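Local coordinates for B12-binding domain-containing protein (Kitasatospora setae, PDB 6WTE), which binds cobalamin and a [4Fe-4S] cluster and, as the radical SAM methylase TsrM, probably transfers methyl groups by a chemistry that does not rely on radicals, at residues 325-330 / 370-375; 264-269 / 304-309. All coordinates share one frame; numbering follows the deposited sequence.

Contact 1 (325-330 / 370-375); sequences AGCRGV and RGILTM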
ATOM      1  N   ALA A 325      -4.332  17.199 -18.441  1.00 12.69           N
ATOM      2  CA  ALA A 325      -3.289  17.302 -17.423  1.00 14.80           C
ATOM      3  C   ALA A 325      -2.068  16.442 -17.719  1.00 17.30           C
ATOM      4  O   ALA A 325      -1.022  16.644 -17.093  1.00 15.47           O
ATOM      5  CB  ALA A 325      -3.856  16.919 -16.050  1.00 15.28           C
ATOM      6  N   GLY A 326      -2.171  15.486 -18.630  1.00 16.59           N
ATOM      7  CA  GLY A 326      -1.083  14.582 -18.926  1.00 19.32           C
ATOM      8  C   GLY A 326      -1.259  13.159 -18.423  1.00 15.11           C
ATOM      9  O   GLY A 326      -0.262  12.427 -18.326  1.00 14.22           O
ATOM     10  N   CYS A 327      -2.477  12.748 -18.094  1.00 13.51           N
ATOM     11  CA  CYS A 327      -2.703  11.376 -17.671  1.00 13.14           C
ATOM     12  C   CYS A 327      -2.418  10.413 -18.817  1.00 13.49           C
ATOM     13  O   CYS A 327      -2.922  10.583 -19.933  1.00 14.95           O
ATOM     14  CB  CYS A 327      -4.137  11.215 -17.181  1.00 14.35           C
ATOM     15  SG  CYS A 327      -4.527   9.583 -16.565  1.00 14.43           S
ATOM     16  N   ARG A 328      -1.599   9.401 -18.537  1.00 12.98           N
ATOM     17  CA  ARG A 328      -1.300   8.350 -19.496  1.00 12.13           C
ATOM     18  C   ARG A 328      -2.002   7.036 -19.187  1.00 12.31           C
ATOM     19  O   ARG A 328      -2.166   6.214 -20.098  1.00 12.73           O
ATOM     20  CB  ARG A 328       0.213   8.093 -19.559  1.00 13.93           C
ATOM     21  CG  ARG A 328       1.028   9.208 -20.185  1.00 15.54           C
ATOM     22  CD  ARG A 328       0.660   9.392 -21.652  1.00 19.08           C
ATOM     23  NE  ARG A 328       1.477  10.422 -22.288  1.00 28.33           N
ATOM     24  CZ  ARG A 328       2.500  10.169 -23.096  1.00 33.44           C
ATOM     25  NH1 ARG A 328       2.832   8.915 -23.379  1.00 31.32           N
ATOM     26  NH2 ARG A 328       3.187  11.172 -23.631  1.00 38.57           N
ATOM     27  N   GLY A 329      -2.405   6.807 -17.938  1.00 11.06           N
ATOM     28  CA  GLY A 329      -3.011   5.538 -17.583  1.00 10.90           C
ATOM     29  C   GLY A 329      -3.900   5.647 -16.369  1.00 14.98           C
ATOM     30  O   GLY A 329      -3.632   6.427 -15.447  1.00 11.98           O
ATOM     31  N   VAL A 330      -4.962   4.843 -16.367  1.00 11.17           N
ATOM     32  CA  VAL A 330      -5.877   4.709 -15.237  1.00 13.33           C
ATOM     33  C   VAL A 330      -5.951   3.236 -14.865  1.00 12.04           C
ATOM     34  O   VAL A 330      -6.202   2.381 -15.723  1.00 13.82           O
ATOM     35  CB  VAL A 330      -7.282   5.256 -15.564  1.00 10.48           C
ATOM     36  CG1 VAL A 330      -8.265   4.946 -14.426  1.00 11.58           C
ATOM     37  CG2 VAL A 330      -7.220   6.755 -15.829  1.00 11.03           C
ATOM     38  N   ARG A 370      -9.678   8.974 -25.416  1.00 17.13           N
ATOM     39  CA  ARG A 370      -8.666   9.995 -25.194  1.00 19.16           C
ATOM     40  C   ARG A 370      -7.249   9.444 -25.209  1.00 16.23           C
ATOM     41  O   ARG A 370      -6.317  10.161 -24.839  1.00 17.35           O
ATOM     42  CB  ARG A 370      -8.933  10.720 -23.873  1.00 17.14           C
ATOM     43  CG  ARG A 370     -10.192  11.568 -23.913  1.00 17.03           C
ATOM     44  CD  ARG A 370     -10.848  11.747 -22.545  1.00 17.83           C
ATOM     45  NE  ARG A 370     -12.090  12.499 -22.700  1.00 16.46           N
ATOM     46  CZ  ARG A 370     -13.215  11.974 -23.178  1.00 18.97           C
ATOM     47  NH1 ARG A 370     -13.251  10.695 -23.525  1.00 17.13           N
ATOM     48  NH2 ARG A 370     -14.300  12.726 -23.317  1.00 17.77           N
ATOM     49  N   GLY A 371      -7.058   8.202 -25.642  1.00 15.18           N
ATOM     50  CA  GLY A 371      -5.713   7.665 -25.706  1.00 17.91           C
ATOM     51  C   GLY A 371      -5.086   7.430 -24.352  1.00 16.90           C
ATOM     52  O   GLY A 371      -3.859   7.474 -24.225  1.00 17.85           O
ATOM     53  N   ILE A 372      -5.905   7.196 -23.334  1.00 13.15           N
ATOM     54  CA  ILE A 372      -5.437   6.892 -21.986  1.00 11.86           C
ATOM     55  C   ILE A 372      -5.516   5.388 -21.793  1.00 14.38           C
ATOM     56  O   ILE A 372      -6.574   4.782 -22.012  1.00 14.46           O
ATOM     57  CB  ILE A 372      -6.279   7.630 -20.936  1.00 11.66           C
ATOM     58  CG1 ILE A 372      -6.074   9.136 -21.070  1.00 12.20           C
ATOM     59  CG2 ILE A 372      -5.955   7.143 -19.513  1.00 11.64           C
ATOM     60  CD1 ILE A 372      -7.053   9.926 -20.236  1.00 13.88           C
ATOM     61  N   LEU A 373      -4.402   4.788 -21.384  1.00 13.22           N
ATOM     62  CA  LEU A 373      -4.339   3.355 -21.159  1.00 11.58           C
ATOM     63  C   LEU A 373      -5.124   2.986 -19.900  1.00 11.28           C
ATOM     64  O   LEU A 373      -5.343   3.808 -19.002  1.00 11.24           O
ATOM     65  CB  LEU A 373      -2.882   2.897 -21.028  1.00 11.64           C
ATOM     66  CG  LEU A 373      -1.921   3.389 -22.122  1.00 15.35           C
ATOM     67  CD1 LEU A 373      -0.485   3.030 -21.792  1.00 15.73           C
ATOM     68  CD2 LEU A 373      -2.307   2.807 -23.457  1.00 16.20           C
ATOM     69  N   THR A 374      -5.570   1.735 -19.852  1.00 12.55           N
ATOM     70  CA  THR A 374      -6.423   1.260 -18.769  1.00 11.29           C
ATOM     71  C   THR A 374      -5.948  -0.087 -18.256  1.00 11.86           C
ATOM     72  O   THR A 374      -5.630  -0.985 -19.042  1.00 11.25           O
ATOM     73  CB  THR A 374      -7.874   1.122 -19.231  1.00 14.02           C
ATOM     74  OG1 THR A 374      -7.903   0.388 -20.461  1.00 14.15           O
ATOM     75  CG2 THR A 374      -8.499   2.489 -19.450  1.00 12.97           C
ATOM     76  N   MET A 375      -5.931  -0.235 -16.934  1.00 12.91           N
ATOM     77  CA  MET A 375      -5.753  -1.534 -16.304  1.00 12.34           C
ATOM     78  C   MET A 375      -6.947  -1.801 -15.399  1.00 13.95           C
ATOM     79  O   MET A 375      -7.188  -1.048 -14.450  1.00 14.38           O
ATOM     80  CB  MET A 375      -4.461  -1.600 -15.500  1.00 14.60           C
ATOM     81  CG  MET A 375      -4.333  -2.912 -14.783  1.00 18.14           C
ATOM     82  SD  MET A 375      -2.629  -3.337 -14.507  1.00 17.83           S
ATOM     83  CE  MET A 375      -2.834  -4.860 -13.582  1.00 21.62           C
TER
HETATM   84  O   HOH W   1      -1.700   7.255 -22.773  1.00 18.54           O
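The carbonyl O of R328 is held twice from the side of 370-375: it accepts the backbone N of L373 at 2.9 Å and also a proton of a water that donates to G371 O. This water extends the pairing by one step beyond the regular bonds, to the residue where the helix before the second strand ends. G371 has positive phi and is the C-prime residue of a Schellman motif, and G326 likewise closes helix 316-325 with a Schellman motif, so both segments pass from a helix end into the sheet within a residue or two.

From there the pairing is regular and parallel. V330 N bonds to L373 O at 2.9 Å, and V330 O accepts M375 N with an N-H...O angle of 164°. Two close CA-H...O contacts fill the intervals, one of them from G329 CA to L373 O at 3.2 Å.

The side chains divide between the two faces. I372 does most of the apolar work: its CG2, anti to the backbone N, lies 3.9 Å from CG2 of V330 and 4.1 Å from SG of C327. Its CG1 makes a van der Waals contact with the backbone, 3.6 Å from the carbonyl O of C327. I372, V330 and T374 all continue onto C367 of helix 357-369, which covers this side. L373 leans to the other face, where its CB and CG pass 3.5 Å from R328 O, beside the bonded backbone N. G329 has no side chain on that face, and the indole of W306 packs against its CA.

Two parallel neighbours, each entered from a preceding helix and joined through helix 357-369 packed on their face, form a beta-alpha-beta unit of the radical SAM core, which belongs to the TIM-barrel clan.

Contact 2 (264-269 / 304-309); sequences ILDQHT and RLWVYC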
ATOM      1  N   ILE A 264      11.735  13.735 -13.278  1.00 12.88           N
ATOM      2  CA  ILE A 264      10.838  12.677 -12.781  1.00 12.37           C
ATOM      3  C   ILE A 264       9.469  12.995 -13.369  1.00 14.62           C
ATOM      4  O   ILE A 264       8.609  13.627 -12.753  1.00 14.48           O
ATOM      5  CB  ILE A 264      10.843  12.596 -11.252  1.00 12.77           C
ATOM      6  CG1 ILE A 264      12.266  12.326 -10.735  1.00 15.81           C
ATOM      7  CG2 ILE A 264       9.860  11.535 -10.759  1.00 12.83           C
ATOM      8  CD1 ILE A 264      12.388  12.383  -9.206  1.00 14.81           C
ATOM      9  N   LEU A 265       9.272  12.556 -14.613  1.00 13.37           N
ATOM     10  CA  LEU A 265       8.108  12.943 -15.407  1.00 12.45           C
ATOM     11  C   LEU A 265       6.922  12.009 -15.212  1.00 14.71           C
ATOM     12  O   LEU A 265       5.775  12.468 -15.206  1.00 14.83           O
ATOM     13  CB  LEU A 265       8.486  13.004 -16.887  1.00 15.73           C
ATOM     14  CG  LEU A 265       9.585  14.004 -17.250  1.00 18.89           C
ATOM     15  CD1 LEU A 265       9.872  13.917 -18.745  1.00 20.50           C
ATOM     16  CD2 LEU A 265       9.172  15.418 -16.856  1.00 17.04           C
ATOM     17  N   ASP A 266       7.171  10.712 -15.056  1.00 12.36           N
ATOM     18  CA  ASP A 266       6.111   9.762 -14.731  1.00 13.18           C
ATOM     19  C   ASP A 266       5.821   9.815 -13.238  1.00 14.49           C
ATOM     20  O   ASP A 266       6.692   9.499 -12.418  1.00 15.49           O
ATOM     21  CB  ASP A 266       6.514   8.348 -15.147  1.00 16.79           C
ATOM     22  CG  ASP A 266       6.625   8.189 -16.647  1.00 21.84           C
ATOM     23  OD1 ASP A 266       5.578   8.030 -17.306  1.00 17.09           O
ATOM     24  OD2 ASP A 266       7.759   8.249 -17.168  1.00 23.61           O
ATOM     25  N   GLN A 267       4.604  10.203 -12.879  1.00 12.31           N
ATOM     26  CA  GLN A 267       4.220  10.333 -11.482  1.00 10.77           C
ATOM     27  C   GLN A 267       2.952   9.540 -11.232  1.00 14.37           C
ATOM     28  O   GLN A 267       2.015   9.576 -12.033  1.00 16.06           O
ATOM     29  CB  GLN A 267       4.029  11.803 -11.095  1.00 13.82           C
ATOM     30  CG  GLN A 267       5.279  12.637 -11.370  1.00 11.89           C
ATOM     31  CD  GLN A 267       5.105  14.111 -11.063  1.00 11.71           C
ATOM     32  OE1 GLN A 267       4.123  14.513 -10.449  1.00 15.44           O
ATOM     33  NE2 GLN A 267       6.070  14.925 -11.494  1.00 12.09           N
ATOM     34  N   HIS A 268       2.947   8.804 -10.129  1.00 10.46           N
ATOM     35  CA  HIS A 268       1.830   7.952  -9.752  1.00 13.13           C
ATOM     36  C   HIS A 268       1.164   8.545  -8.519  1.00 14.99           C
ATOM     37  O   HIS A 268       1.844   8.830  -7.527  1.00 12.11           O
ATOM     38  CB  HIS A 268       2.329   6.531  -9.482  1.00 16.16           C
ATOM     39  CG  HIS A 268       1.250   5.493  -9.481  1.00 22.75           C
ATOM     40  ND1 HIS A 268       0.375   5.327  -8.429  1.00 25.98           N
ATOM     41  CD2 HIS A 268       0.904   4.568 -10.407  1.00 32.08           C
ATOM     42  CE1 HIS A 268      -0.463   4.345  -8.706  1.00 29.44           C
ATOM     43  NE2 HIS A 268      -0.166   3.868  -9.901  1.00 34.42           N
ATOM     44  N   THR A 269      -0.156   8.750  -8.581  1.00 13.23           N
ATOM     45  CA  THR A 269      -0.872   9.232  -7.403  1.00 11.33           C
ATOM     46  C   THR A 269      -0.828   8.165  -6.316  1.00 15.89           C
ATOM     47  O   THR A 269      -0.929   6.970  -6.602  1.00 15.31           O
ATOM     48  CB  THR A 269      -2.330   9.580  -7.736  1.00 16.32           C
ATOM     49  OG1 THR A 269      -2.991   8.436  -8.291  1.00 16.70           O
ATOM     50  CG2 THR A 269      -2.395  10.726  -8.726  1.00 17.03           C
ATOM     51  N   ARG A 304       3.610  12.848 -17.064  1.00 14.18           N
ATOM     52  CA  ARG A 304       2.923  11.623 -17.458  1.00 12.59           C
ATOM     53  C   ARG A 304       2.316  11.055 -16.181  1.00 16.71           C
ATOM     54  O   ARG A 304       3.026  10.451 -15.373  1.00 13.49           O
ATOM     55  CB  ARG A 304       3.879  10.650 -18.140  1.00 13.86           C
ATOM     56  CG  ARG A 304       4.504  11.236 -19.407  1.00 18.60           C
ATOM     57  CD  ARG A 304       5.334  10.222 -20.178  1.00 22.89           C
ATOM     58  NE  ARG A 304       6.592   9.881 -19.513  1.00 23.65           N
ATOM     59  CZ  ARG A 304       7.767  10.450 -19.772  1.00 20.64           C
ATOM     60  NH1 ARG A 304       7.867  11.408 -20.681  1.00 26.56           N
ATOM     61  NH2 ARG A 304       8.852  10.058 -19.114  1.00 21.71           N
ATOM     62  N   LEU A 305       1.016  11.269 -15.992  1.00 14.80           N
ATOM     63  CA  LEU A 305       0.346  10.983 -14.728  1.00 12.20           C
ATOM     64  C   LEU A 305      -0.305   9.610 -14.775  1.00 13.46           C
ATOM     65  O   LEU A 305      -0.995   9.272 -15.745  1.00 13.18           O
ATOM     66  CB  LEU A 305      -0.708  12.048 -14.420  1.00 14.06           C
ATOM     67  CG  LEU A 305      -1.385  11.974 -13.052  1.00 16.07           C
ATOM     68  CD1 LEU A 305      -0.361  12.166 -11.947  1.00 15.62           C
ATOM     69  CD2 LEU A 305      -2.468  13.039 -12.977  1.00 21.05           C
ATOM     70  N   TRP A 306      -0.115   8.836 -13.712  1.00 11.91           N
ATOM     71  CA  TRP A 306      -0.681   7.499 -13.593  1.00 10.85           C
ATOM     72  C   TRP A 306      -1.524   7.476 -12.330  1.00 14.07           C
ATOM     73  O   TRP A 306      -1.020   7.778 -11.246  1.00 15.07           O
ATOM     74  CB  TRP A 306       0.424   6.442 -13.552  1.00 11.07           C
ATOM     75  CG  TRP A 306       1.331   6.527 -14.754  1.00 12.64           C
ATOM     76  CD1 TRP A 306       2.433   7.324 -14.898  1.00 13.45           C
ATOM     77  CD2 TRP A 306       1.193   5.807 -15.982  1.00 13.33           C
ATOM     78  NE1 TRP A 306       2.990   7.140 -16.144  1.00 14.52           N
ATOM     79  CE2 TRP A 306       2.241   6.217 -16.829  1.00 12.31           C
ATOM     80  CE3 TRP A 306       0.275   4.862 -16.454  1.00 14.06           C
ATOM     81  CZ2 TRP A 306       2.408   5.701 -18.113  1.00 15.87           C
ATOM     82  CZ3 TRP A 306       0.443   4.354 -17.732  1.00 16.56           C
ATOM     83  CH2 TRP A 306       1.502   4.773 -18.545  1.00 13.74           C
ATOM     84  N   VAL A 307      -2.807   7.151 -12.471  1.00 12.62           N
ATOM     85  CA  VAL A 307      -3.737   7.269 -11.352  1.00  9.94           C
ATOM     86  C   VAL A 307      -4.414   5.928 -11.096  1.00 13.49           C
ATOM     87  O   VAL A 307      -4.456   5.042 -11.953  1.00 12.97           O
ATOM     88  CB  VAL A 307      -4.795   8.377 -11.583  1.00 14.56           C
ATOM     89  CG1 VAL A 307      -4.117   9.723 -11.832  1.00 16.15           C
ATOM     90  CG2 VAL A 307      -5.738   8.024 -12.756  1.00 10.19           C
ATOM     91  N   TYR A 308      -4.923   5.783  -9.872  1.00 11.22           N
ATOM     92  CA  TYR A 308      -5.679   4.613  -9.443  1.00 16.90           C
ATOM     93  C   TYR A 308      -7.056   5.084  -9.008  1.00 16.04           C
ATOM     94  O   TYR A 308      -7.167   6.029  -8.220  1.00 14.83           O
ATOM     95  CB  TYR A 308      -4.988   3.869  -8.290  1.00 19.81           C
ATOM     96  CG  TYR A 308      -5.633   2.529  -8.008  1.00 20.32           C
ATOM     97  CD1 TYR A 308      -6.727   2.420  -7.157  1.00 24.97           C
ATOM     98  CD2 TYR A 308      -5.160   1.373  -8.618  1.00 21.09           C
ATOM     99  CE1 TYR A 308      -7.328   1.198  -6.917  1.00 23.38           C
ATOM    100  CE2 TYR A 308      -5.749   0.151  -8.381  1.00 22.32           C
ATOM    101  CZ  TYR A 308      -6.832   0.068  -7.533  1.00 24.77           C
ATOM    102  OH  TYR A 308      -7.418  -1.152  -7.296  1.00 28.19           O
ATOM    103  N   CYS A 309      -8.101   4.422  -9.512  1.00 13.49           N
ATOM    104  CA  CYS A 309      -9.461   4.918  -9.379  1.00 14.77           C
ATOM    105  C   CYS A 309     -10.411   3.787  -9.032  1.00 12.23           C
ATOM    106  O   CYS A 309     -10.122   2.608  -9.248  1.00 13.40           O
ATOM    107  CB  CYS A 309      -9.974   5.571 -10.675  1.00 12.13           C
ATOM    108  SG  CYS A 309      -9.219   7.133 -11.113  1.00 16.79           S
TER
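Charge and hydrogen bonding meet at the carboxylate of D266, which R304 grips side-on with two nitrogens: NE bonds to OD1 at 3.1 Å and NH2 to OD2 at 2.9 Å. Carboxylate and guanidinium planes stand 52° apart, so both nitrogens come from above the carboxylate plane, although each oxygen lies close to the guanidinium plane. OD1 accepts a second bond, from W306 NE1 at 3.0 Å, through its anti lone pair and in the plane of the indole. OD2 has a further partner in the hydroxyl of Y213. The arginine chain bends at chi3 (-72°), which places NE against the carboxylate. An alanine in place of R304 would take away both nitrogens and is likely to leave the D266 carboxylate without its countercharge, with the bonds from W306 and Y213 remaining.

Backbone bonds join the strands in parallel register, D266 beside R304 and H268 beside W306. R304 N reaches L265 O, Q267 N reaches R304 O, and Q267 O receives W306 N at 2.8 Å; T269 N then bonds to W306 O. The amide of Q267 turns back to its own segment, giving NE2 to I264 O, and also bonds M256 O of helix 249-261.

Van der Waals packing completes the interface. L265 CB lies over one face of the guanidinium, 3.7 Å from R304 NH2. On the same sheet face as D266, CD2 of the H268 imidazole touches W306 CB at 3.7 Å. On the other face T269 CG2 meets V307 CG1 at 3.7 Å and also L305 CD1.

With helix 278-294 between them, the strands make a beta-alpha-beta unit of the radical SAM core; H268 touches the bound cobalamin, and Y308 packs on E273, a [4Fe-4S] cluster ligand.

The two contacts follow one another along the chain, contact 2 closing before contact 1 opens, and their centres lie about 9 Å apart in one sheet of the radical SAM core. Strands 304-309 and 327-335 are direct neighbours, so the four strands run 266-269, 304-309, 327-335, 373-380, all parallel. Backbone pairs R328 N to L305 O and G326 O to L305 N, each 2.9 Å and probably hydrogen bonds, join the contacts, and R328 CB packs on CZ2 of W306. Contact 2 stands nearer the cofactors, with cobalamin and cluster residues beside it, whereas contact 1 lies farther from the chain centre, about 21 Å against 15 Å between centres.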